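Local coordinates for cobalamin biosynthesis protein CobN (Mycobacterium tuberculosis, PDB 7C6O), which is the large, catalytic subunit of cobaltochelatase, the enzyme that inserts cobalt into the corrin ring during cobalamin biosynthesis, at residues 1113-1118 / 1162-1167; 1149-1154 / 1201-1206. All blocks are in the same frame, centred on the assembly; numbering follows the deposited sequence.

How the contacts relate
Both contacts belong to the helical C-terminal part of the chain, beyond the last strand, 1107-1110, of an eight-stranded mixed sheet. From the N terminus, helix 1111-1123 supplies the first half of contact 1 and helix 1136-1157 the first half of contact 2; helix 1162-1174 then closes contact 1, and the end of helix 1187-1203 closes contact 2. The segments alternate, so the two mostly helical loops cross instead of nesting. The contacts' centres lie about 12 Å apart and the two touch directly: Y1165 OH is 2.6 Å from D1154 OD2, a probable hydrogen bond, and the Y1165 ring stacks on W1206. Helix 1162-1174 thus belongs to contact 1 and packs against both segments of contact 2.

Contact 1. Residues 1113-1118 / 1162-1167; sequences EETTRV and DWMYEQ
M1164 reaches across from helix 1162-1174 and sets its terminal methyl against two consecutive threonines of helix 1111-1123. The contact is purely apolar: CE of M1164 lies 4.0 Å from CG2 of T1115 and 4.2 Å from CG2 of T1116, one methyl meeting two. The M1164 side chain leaves its helix toward the other segment, and the bend at its last torsion (chi3 67°) carries CE to the threonine pair. It crosses the T1115 side chain at about a right angle. The nearest CA atoms, of T1116 and M1164, are 8.6 Å apart, a gap the methionine side chain spans.

Within helix 1162-1174, CG of M1164 sits 3.4 Å above the indole plane of W1163, over the ring centre. H665, from helix 663-666, also touches T1116 and M1164 and meets the W1163 ring nearly perpendicularly.

The polar side of T1115 is settled within its own helix. Its OG1 hydrogen-bonds to L1111 O, while CG2, anti to the backbone N, is the branch offered to the methionine. With that hydroxyl satisfied locally and only methyl groups meeting, the two helices are joined here by dispersion and burial of apolar surface, an association that imposes little directionality.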
loop_
_atom_site.group_PDB
_atom_site.type_symbol
_atom_site.label_atom_id
_atom_site.label_comp_id
_atom_site.label_asym_id
_atom_site.label_seq_id
_atom_site.Cartn_x
_atom_site.Cartn_y
_atom_site.Cartn_z
ATOM N N GLU A 1113 -15.281 0.960 24.697
ATOM C CA GLU A 1113 -15.034 -0.444 25.016
ATOM C C GLU A 1113 -13.701 -0.914 24.450
ATOM O O GLU A 1113 -12.941 -1.611 25.132
ATOM C CB GLU A 1113 -16.177 -1.314 24.482
ATOM C CG GLU A 1113 -17.471 -1.205 25.280
ATOM C CD GLU A 1113 -18.647 -1.892 24.603
ATOM O OE1 GLU A 1113 -18.560 -2.197 23.394
ATOM O OE2 GLU A 1113 -19.667 -2.125 25.284
ATOM N N GLU A 1114 -13.403 -0.554 23.201
ATOM C CA GLU A 1114 -12.145 -0.984 22.598
ATOM C C GLU A 1114 -10.951 -0.336 23.290
ATOM O O GLU A 1114 -9.900 -0.970 23.446
ATOM C CB GLU A 1114 -12.147 -0.669 21.101
ATOM C CG GLU A 1114 -10.842 -1.009 20.377
ATOM C CD GLU A 1114 -10.608 -2.501 20.204
ATOM O OE1 GLU A 1114 -11.465 -3.306 20.625
ATOM O OE2 GLU A 1114 -9.559 -2.873 19.638
ATOM N N THR A 1115 -11.094 0.921 23.721
ATOM C CA THR A 1115 -9.991 1.599 24.396
ATOM C C THR A 1115 -9.659 0.920 25.720
ATOM O O THR A 1115 -8.489 0.638 26.008
ATOM C CB THR A 1115 -10.329 3.076 24.616
ATOM O OG1 THR A 1115 -10.578 3.707 23.351
ATOM C CG2 THR A 1115 -9.169 3.786 25.312
ATOM N N THR A 1116 -10.678 0.636 26.536
ATOM C CA THR A 1116 -10.424 -0.038 27.806
ATOM C C THR A 1116 -9.924 -1.461 27.595
ATOM O O THR A 1116 -9.113 -1.948 28.388
ATOM C CB THR A 1116 -11.678 -0.041 28.682
ATOM O OG1 THR A 1116 -12.742 -0.728 28.011
ATOM C CG2 THR A 1116 -12.111 1.382 28.991
ATOM N N ARG A 1117 -10.399 -2.143 26.548
ATOM C CA ARG A 1117 -9.875 -3.469 26.229
ATOM C C ARG A 1117 -8.389 -3.403 25.905
ATOM O O ARG A 1117 -7.590 -4.184 26.433
ATOM C CB ARG A 1117 -10.649 -4.075 25.059
ATOM C CG ARG A 1117 -11.962 -4.732 25.441
ATOM C CD ARG A 1117 -12.791 -5.017 24.203
ATOM N NE ARG A 1117 -13.994 -5.787 24.505
ATOM C CZ ARG A 1117 -14.139 -7.081 24.236
ATOM N NH1 ARG A 1117 -13.157 -7.753 23.652
ATOM N NH2 ARG A 1117 -15.267 -7.702 24.545
ATOM N N VAL A 1118 -8.001 -2.473 25.029
ATOM C CA VAL A 1118 -6.589 -2.303 24.692
ATOM C C VAL A 1118 -5.800 -1.874 25.921
ATOM O O VAL A 1118 -4.667 -2.324 26.140
ATOM C CB VAL A 1118 -6.443 -1.296 23.534
ATOM C CG1 VAL A 1118 -4.996 -0.868 23.363
ATOM C CG2 VAL A 1118 -6.976 -1.900 22.242
ATOM N N ASP A 1162 -10.239 9.326 34.098
ATOM C CA ASP A 1162 -9.197 9.782 35.014
ATOM C C ASP A 1162 -8.443 8.609 35.631
ATOM O O ASP A 1162 -7.223 8.677 35.810
ATOM C CB ASP A 1162 -9.797 10.665 36.109
ATOM C CG ASP A 1162 -10.001 12.098 35.656
ATOM O OD1 ASP A 1162 -9.825 12.379 34.451
ATOM O OD2 ASP A 1162 -10.332 12.948 36.511
ATOM N N TRP A 1163 -9.148 7.516 35.948
ATOM C CA TRP A 1163 -8.474 6.367 36.549
ATOM C C TRP A 1163 -7.467 5.746 35.589
ATOM O O TRP A 1163 -6.482 5.139 36.028
ATOM C CB TRP A 1163 -9.499 5.324 37.016
ATOM C CG TRP A 1163 -10.152 4.511 35.925
ATOM C CD1 TRP A 1163 -11.354 4.757 35.325
ATOM C CD2 TRP A 1163 -9.647 3.306 35.330
ATOM N NE1 TRP A 1163 -11.623 3.787 34.385
ATOM C CE2 TRP A 1163 -10.591 2.885 34.371
ATOM C CE3 TRP A 1163 -8.485 2.548 35.511
ATOM C CZ2 TRP A 1163 -10.408 1.743 33.597
ATOM C CZ3 TRP A 1163 -8.304 1.416 34.742
ATOM C CH2 TRP A 1163 -9.260 1.026 33.792
ATOM N N MET A 1164 -7.678 5.900 34.282
ATOM C CA MET A 1164 -6.715 5.377 33.320
ATOM C C MET A 1164 -5.469 6.254 33.243
ATOM O O MET A 1164 -4.355 5.736 33.120
ATOM C CB MET A 1164 -7.379 5.234 31.952
ATOM C CG MET A 1164 -8.605 4.341 32.008
ATOM S SD MET A 1164 -9.691 4.462 30.583
ATOM C CE MET A 1164 -8.650 3.765 29.303
ATOM N N TYR A 1165 -5.636 7.578 33.323
ATOM C CA TYR A 1165 -4.477 8.463 33.408
ATOM C C TYR A 1165 -3.667 8.189 34.669
ATOM O O TYR A 1165 -2.431 8.228 34.644
ATOM C CB TYR A 1165 -4.919 9.926 33.378
ATOM C CG TYR A 1165 -5.145 10.498 31.996
ATOM C CD1 TYR A 1165 -4.084 10.704 31.124
ATOM C CD2 TYR A 1165 -6.418 10.861 31.577
ATOM C CE1 TYR A 1165 -4.290 11.238 29.862
ATOM C CE2 TYR A 1165 -6.635 11.398 30.317
ATOM C CZ TYR A 1165 -5.568 11.584 29.466
ATOM O OH TYR A 1165 -5.782 12.120 28.213
ATOM N N GLU A 1166 -4.347 7.927 35.788
ATOM C CA GLU A 1166 -3.644 7.601 37.024
ATOM C C GLU A 1166 -2.800 6.345 36.855
ATOM O O GLU A 1166 -1.624 6.318 37.234
ATOM C CB GLU A 1166 -4.640 7.422 38.170
ATOM C CG GLU A 1166 -5.367 8.694 38.570
ATOM C CD GLU A 1166 -6.380 8.464 39.682
ATOM O OE1 GLU A 1166 -6.687 7.292 39.990
ATOM O OE2 GLU A 1166 -6.874 9.462 40.246
ATOM N N GLN A 1167 -3.386 5.291 36.280
ATOM C CA GLN A 1167 -2.647 4.045 36.111
ATOM C C GLN A 1167 -1.539 4.195 35.080
ATOM O O GLN A 1167 -0.446 3.643 35.250
ATOM C CB GLN A 1167 -3.602 2.918 35.723
ATOM C CG GLN A 1167 -4.586 2.563 36.822
ATOM C CD GLN A 1167 -3.889 2.189 38.119
ATOM O OE1 GLN A 1167 -2.960 1.380 38.124
ATOM N NE2 GLN A 1167 -4.332 2.782 39.227
#

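Contact 2. Residues 1149-1154 / 1201-1206; sequences YLFGYD and AGRGLW
R1203, at the end of helix 1187-1203, and L1205, just beyond it, pack against F1151 and D1154, one turn apart on helix 1136-1157. L1205 is central to the apolar part: its CD1 approaches CE1 of F1151 at 3.7 Å, the two side chains crossing at about a right angle. F1151 holds its ring out between the segments because CG is anti to the backbone N (chi1 176°). CD and NE of R1203 both lie 4.0 Å from CZ of F1151, at the ring's edge, with the guanidinium plane turned 63° from the ring; its polar partners lie elsewhere, a salt bridge from NE to E1199 and a cation-pi contact with W1016.

The polar part centres on D1154, which runs alongside L1205, the two side chains pointing opposite ways. Its OD2 comes within 3.3 Å of CB of L1205 and has its strongest polar partner in Y1165. A water lies 2.8 Å from OD1 of D1154 and 2.7 Å from the carbonyl O of L1205 and bridges the segments, though it has more acceptors within reach than protons to give. OD1 also accepts from M1160 N, so this buried carboxylate is held through both oxygens.

G1204 is the first residue to leave the helical conformation, and its positive phi (80°) goes with two bonds back into the last turn, G1204 N to A1201 O at 3.1 Å among them. This is a Schellman motif, a characteristic helix C-terminal stop, here followed directly by a hydrophobic residue packed on a neighbouring helix of the C-terminal helical region.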
loop_
_atom_site.group_PDB
_atom_site.type_symbol
_atom_site.label_atom_id
_atom_site.label_comp_id
_atom_site.label_asym_id
_atom_site.label_seq_id
_atom_site.Cartn_x
_atom_site.Cartn_y
_atom_site.Cartn_z
ATOM N N TYR A 1149 -0.746 8.418 21.623
ATOM C CA TYR A 1149 -1.894 8.029 20.813
ATOM C C TYR A 1149 -3.156 7.919 21.658
ATOM O O TYR A 1149 -4.248 8.253 21.188
ATOM C CB TYR A 1149 -1.600 6.718 20.081
ATOM C CG TYR A 1149 -0.352 6.787 19.222
ATOM C CD1 TYR A 1149 0.111 8.005 18.732
ATOM C CD2 TYR A 1149 0.373 5.641 18.914
ATOM C CE1 TYR A 1149 1.254 8.080 17.958
ATOM C CE2 TYR A 1149 1.520 5.707 18.136
ATOM C CZ TYR A 1149 1.953 6.928 17.664
ATOM O OH TYR A 1149 3.092 7.002 16.892
ATOM N N LEU A 1150 -3.029 7.463 22.906
ATOM C CA LEU A 1150 -4.151 7.558 23.832
ATOM C C LEU A 1150 -4.557 9.010 24.044
ATOM O O LEU A 1150 -5.751 9.332 24.058
ATOM C CB LEU A 1150 -3.794 6.900 25.166
ATOM C CG LEU A 1150 -3.739 5.372 25.168
ATOM C CD1 LEU A 1150 -3.291 4.863 26.531
ATOM C CD2 LEU A 1150 -5.093 4.783 24.791
ATOM N N PHE A 1151 -3.575 9.902 24.200
ATOM C CA PHE A 1151 -3.865 11.328 24.308
ATOM C C PHE A 1151 -4.584 11.833 23.062
ATOM O O PHE A 1151 -5.569 12.576 23.159
ATOM C CB PHE A 1151 -2.566 12.106 24.536
ATOM C CG PHE A 1151 -2.743 13.604 24.569
ATOM C CD1 PHE A 1151 -3.018 14.257 25.761
ATOM C CD2 PHE A 1151 -2.623 14.361 23.410
ATOM C CE1 PHE A 1151 -3.177 15.633 25.797
ATOM C CE2 PHE A 1151 -2.784 15.736 23.440
ATOM C CZ PHE A 1151 -3.060 16.373 24.636
ATOM N N GLY A 1152 -4.101 11.440 21.881
ATOM C CA GLY A 1152 -4.743 11.874 20.649
ATOM C C GLY A 1152 -6.191 11.429 20.558
ATOM O O GLY A 1152 -7.067 12.203 20.164
ATOM N N TYR A 1153 -6.462 10.177 20.936
ATOM C CA TYR A 1153 -7.832 9.677 20.939
ATOM C C TYR A 1153 -8.669 10.336 22.028
ATOM O O TYR A 1153 -9.885 10.491 21.866
ATOM C CB TYR A 1153 -7.823 8.161 21.125
ATOM C CG TYR A 1153 -8.337 7.359 19.949
ATOM C CD1 TYR A 1153 -7.637 6.251 19.490
ATOM C CD2 TYR A 1153 -9.532 7.686 19.318
ATOM C CE1 TYR A 1153 -8.099 5.498 18.427
ATOM C CE2 TYR A 1153 -10.007 6.937 18.250
ATOM C CZ TYR A 1153 -9.282 5.841 17.813
ATOM O OH TYR A 1153 -9.737 5.079 16.759
ATOM N N ASP A 1154 -8.043 10.716 23.147
ATOM C CA ASP A 1154 -8.772 11.424 24.194
ATOM C C ASP A 1154 -9.074 12.856 23.776
ATOM O O ASP A 1154 -10.191 13.347 23.980
ATOM C CB ASP A 1154 -7.972 11.402 25.501
ATOM C CG ASP A 1154 -8.817 11.775 26.711
ATOM O OD1 ASP A 1154 -10.030 11.487 26.700
ATOM O OD2 ASP A 1154 -8.268 12.362 27.671
ATOM N N ALA A 1201 -3.509 17.017 31.843
ATOM C CA ALA A 1201 -4.026 17.704 33.022
ATOM C C ALA A 1201 -4.261 19.182 32.736
ATOM O O ALA A 1201 -5.277 19.748 33.157
ATOM C CB ALA A 1201 -3.066 17.527 34.198
ATOM N N GLY A 1202 -3.338 19.823 32.016
ATOM C CA GLY A 1202 -3.502 21.235 31.707
ATOM C C GLY A 1202 -4.740 21.517 30.876
ATOM O O GLY A 1202 -5.429 22.518 31.090
ATOM N N ARG A 1203 -5.045 20.634 29.924
ATOM C CA ARG A 1203 -6.217 20.805 29.076
ATOM C C ARG A 1203 -7.506 20.332 29.733
ATOM O O ARG A 1203 -8.584 20.558 29.174
ATOM C CB ARG A 1203 -6.026 20.059 27.752
ATOM C CG ARG A 1203 -4.858 20.549 26.912
ATOM C CD ARG A 1203 -4.806 19.834 25.567
ATOM N NE ARG A 1203 -3.704 20.313 24.737
ATOM C CZ ARG A 1203 -3.800 21.331 23.889
ATOM N NH1 ARG A 1203 -4.950 21.978 23.756
ATOM N NH2 ARG A 1203 -2.745 21.705 23.175
ATOM N N GLY A 1204 -7.431 19.681 30.890
ATOM C CA GLY A 1204 -8.616 19.131 31.508
ATOM C C GLY A 1204 -9.085 17.811 30.936
ATOM O O GLY A 1204 -10.132 17.307 31.365
ATOM N N LEU A 1205 -8.362 17.245 29.964
ATOM C CA LEU A 1205 -8.664 15.890 29.510
ATOM C C LEU A 1205 -8.491 14.895 30.649
ATOM O O LEU A 1205 -9.252 13.928 30.768
ATOM C CB LEU A 1205 -7.765 15.527 28.330
ATOM C CG LEU A 1205 -7.954 16.388 27.082
ATOM C CD1 LEU A 1205 -6.805 16.176 26.102
ATOM C CD2 LEU A 1205 -9.286 16.070 26.429
ATOM N N TRP A 1206 -7.471 15.111 31.475
ATOM C CA TRP A 1206 -7.332 14.477 32.784
ATOM C C TRP A 1206 -7.939 15.455 33.781
ATOM O O TRP A 1206 -7.324 16.468 34.127
ATOM C CB TRP A 1206 -5.864 14.189 33.066
ATOM C CG TRP A 1206 -5.579 13.415 34.307
ATOM C CD1 TRP A 1206 -6.479 12.927 35.206
ATOM C CD2 TRP A 1206 -4.285 13.035 34.782
ATOM N NE1 TRP A 1206 -5.823 12.266 36.217
ATOM C CE2 TRP A 1206 -4.473 12.319 35.979
ATOM C CE3 TRP A 1206 -2.982 13.229 34.309
ATOM C CZ2 TRP A 1206 -3.410 11.797 36.710
ATOM C CZ3 TRP A 1206 -1.927 12.713 35.037
ATOM C CH2 TRP A 1206 -2.147 12.006 36.224
HETATM O O HOH W 1 -10.888 12.600 29.078
#